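Local coordinates for protein transcriptional regulator, IclR family (Alicyclobacillus acidocaldarius subsp. acidocaldarius, PDB 5TJJ) that probably binds DNA as a dimeric transcription factor of the IclR family, regulating gene expression through a helix-turn-helix domain, at residues 11-14 and 15-19. Residues are numbered along the deposited sequence; the frame is centred on the assembly and turned at random.
Sequences VALA and ARVLK
L13 and V17 stand one turn apart on the first helix (9-21) of the IclR helix-turn-helix domain, their methyls meeting loosely where L13 CD1 lies 4.4 Å from V17 CG2. The V17 torsion (chi1 163°) sets CG1 anti to the backbone N and leaves CG2 beside that N, pointing back along the helix, 3.3 Å from L13 O. Both side chains are buried and also touch L38 of helix 31-38, while L13 packs on V48 and V17 on L49 of helix 42-54; this face therefore joins the helix to the rest of the domain. Regular i to i+4 bonding underlies the side-chain spacing: V17 N donates to L13 O at 2.8 Å, with a C=O...N angle of 162°, and A15 N to V11 O at 3.1 Å. On a second face V11 packs on L52, A15 on E55 and K19 on F57, the latter residue of each pair belonging to the second subunit, which places this face in the dimer interface. R16 NH2 hydrogen-bonds to L38 O. Nearer the backbone, chi1 of -73° holds R16 CG beside the residue's own N, laying the aliphatic stem alongside the preceding turn, CG 3.5 Å from A12 O, the same oxygen that accepts R16 N at 3.1 Å.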
ATOM      1  N   VAL A  11       4.070 -11.402 -16.668  1.00 37.59           N
ATOM      2  CA  VAL A  11       3.576 -10.894 -15.383  1.00 37.56           C
ATOM      3  C   VAL A  11       4.751 -10.417 -14.552  1.00 38.82           C
ATOM      4  O   VAL A  11       4.645  -9.426 -13.831  1.00 39.08           O
ATOM      5  CB  VAL A  11       2.766 -11.970 -14.634  1.00 37.58           C
ATOM      6  CG1 VAL A  11       2.323 -11.494 -13.257  1.00 37.10           C
ATOM      7  CG2 VAL A  11       1.575 -12.387 -15.491  1.00 37.69           C
ATOM      8  N   ALA A  12       5.889 -11.098 -14.683  1.00 41.22           N
ATOM      9  CA  ALA A  12       7.152 -10.631 -14.076  1.00 41.88           C
ATOM     10  C   ALA A  12       7.566  -9.266 -14.605  1.00 41.15           C
ATOM     11  O   ALA A  12       8.090  -8.460 -13.864  1.00 41.61           O
ATOM     12  CB  ALA A  12       8.275 -11.641 -14.307  1.00 43.89           C
ATOM     13  N   LEU A  13       7.321  -9.014 -15.893  1.00 42.10           N
ATOM     14  CA  LEU A  13       7.679  -7.734 -16.535  1.00 40.53           C
ATOM     15  C   LEU A  13       6.691  -6.645 -16.103  1.00 39.15           C
ATOM     16  O   LEU A  13       7.077  -5.516 -15.845  1.00 38.59           O
ATOM     17  CB  LEU A  13       7.711  -7.884 -18.067  1.00 41.16           C
ATOM     18  CG  LEU A  13       7.981  -6.614 -18.898  1.00 42.32           C
ATOM     19  CD1 LEU A  13       9.376  -6.083 -18.638  1.00 41.88           C
ATOM     20  CD2 LEU A  13       7.770  -6.873 -20.385  1.00 44.60           C
ATOM     21  N   ALA A  14       5.410  -6.987 -16.029  1.00 39.23           N
ATOM     22  CA  ALA A  14       4.407  -6.057 -15.500  1.00 39.31           C
ATOM     23  C   ALA A  14       4.845  -5.541 -14.121  1.00 39.03           C
ATOM     24  O   ALA A  14       4.859  -4.344 -13.888  1.00 38.91           O
ATOM     25  CB  ALA A  14       3.036  -6.719 -15.429  1.00 39.38           C
ATOM     26  N   ALA A  15       5.262  -6.460 -13.253  1.00 39.93           N
ATOM     27  CA  ALA A  15       5.732  -6.106 -11.923  1.00 41.19           C
ATOM     28  C   ALA A  15       6.955  -5.202 -11.965  1.00 42.03           C
ATOM     29  O   ALA A  15       7.016  -4.236 -11.208  1.00 43.78           O
ATOM     30  CB  ALA A  15       6.040  -7.352 -11.126  1.00 42.48           C
ATOM     31  N   ARG A  16       7.922  -5.511 -12.833  1.00 41.36           N
ATOM     32  CA  ARG A  16       9.124  -4.674 -12.972  1.00 41.44           C
ATOM     33  C   ARG A  16       8.769  -3.260 -13.478  1.00 40.80           C
ATOM     34  O   ARG A  16       9.344  -2.269 -13.042  1.00 40.58           O
ATOM     35  CB  ARG A  16      10.165  -5.313 -13.917  1.00 41.82           C
ATOM     36  CG  ARG A  16      10.912  -6.521 -13.370  1.00 42.57           C
ATOM     37  CD  ARG A  16      11.866  -7.074 -14.434  1.00 43.55           C
ATOM     38  NE  ARG A  16      13.082  -6.256 -14.553  1.00 45.63           N
ATOM     39  CZ  ARG A  16      13.867  -6.131 -15.635  1.00 46.13           C
ATOM     40  NH1 ARG A  16      13.585  -6.764 -16.758  1.00 47.03           N
ATOM     41  NH2 ARG A  16      14.944  -5.354 -15.595  1.00 47.79           N
ATOM     42  N   VAL A  17       7.825  -3.183 -14.414  1.00 40.82           N
ATOM     43  CA  VAL A  17       7.351  -1.914 -14.939  1.00 39.72           C
ATOM     44  C   VAL A  17       6.771  -1.073 -13.807  1.00 40.82           C
ATOM     45  O   VAL A  17       7.116   0.102 -13.675  1.00 41.66           O
ATOM     46  CB  VAL A  17       6.334  -2.149 -16.073  1.00 40.09           C
ATOM     47  CG1 VAL A  17       5.498  -0.902 -16.371  1.00 40.64           C
ATOM     48  CG2 VAL A  17       7.075  -2.598 -17.322  1.00 39.88           C
ATOM     49  N   LEU A  18       5.930  -1.682 -12.974  1.00 39.88           N
ATOM     50  CA  LEU A  18       5.284  -0.938 -11.910  1.00 40.21           C
ATOM     51  C   LEU A  18       6.254  -0.529 -10.823  1.00 39.94           C
ATOM     52  O   LEU A  18       6.151   0.577 -10.275  1.00 40.43           O
ATOM     53  CB  LEU A  18       4.127  -1.724 -11.323  1.00 40.13           C
ATOM     54  CG  LEU A  18       2.986  -1.999 -12.304  1.00 39.15           C
ATOM     55  CD1 LEU A  18       2.008  -2.990 -11.691  1.00 39.00           C
ATOM     56  CD2 LEU A  18       2.271  -0.708 -12.676  1.00 39.66           C
ATOM     57  N   LYS A  19       7.204  -1.398 -10.524  1.00 39.62           N
ATOM     58  CA  LYS A  19       8.263  -1.041  -9.576  1.00 42.20           C
ATOM     59  C   LYS A  19       9.099   0.123 -10.065  1.00 41.72           C
ATOM     60  O   LYS A  19       9.475   0.952  -9.271  1.00 44.34           O
ATOM     61  CB  LYS A  19       9.152  -2.234  -9.237  1.00 44.01           C
ATOM     62  CG  LYS A  19       8.404  -3.239  -8.389  1.00 46.09           C
ATOM     63  CD  LYS A  19       9.127  -4.563  -8.179  1.00 49.16           C
ATOM     64  CE  LYS A  19       8.128  -5.561  -7.611  1.00 49.99           C
ATOM     65  NZ  LYS A  19       8.761  -6.797  -7.090  1.00 53.06           N
TER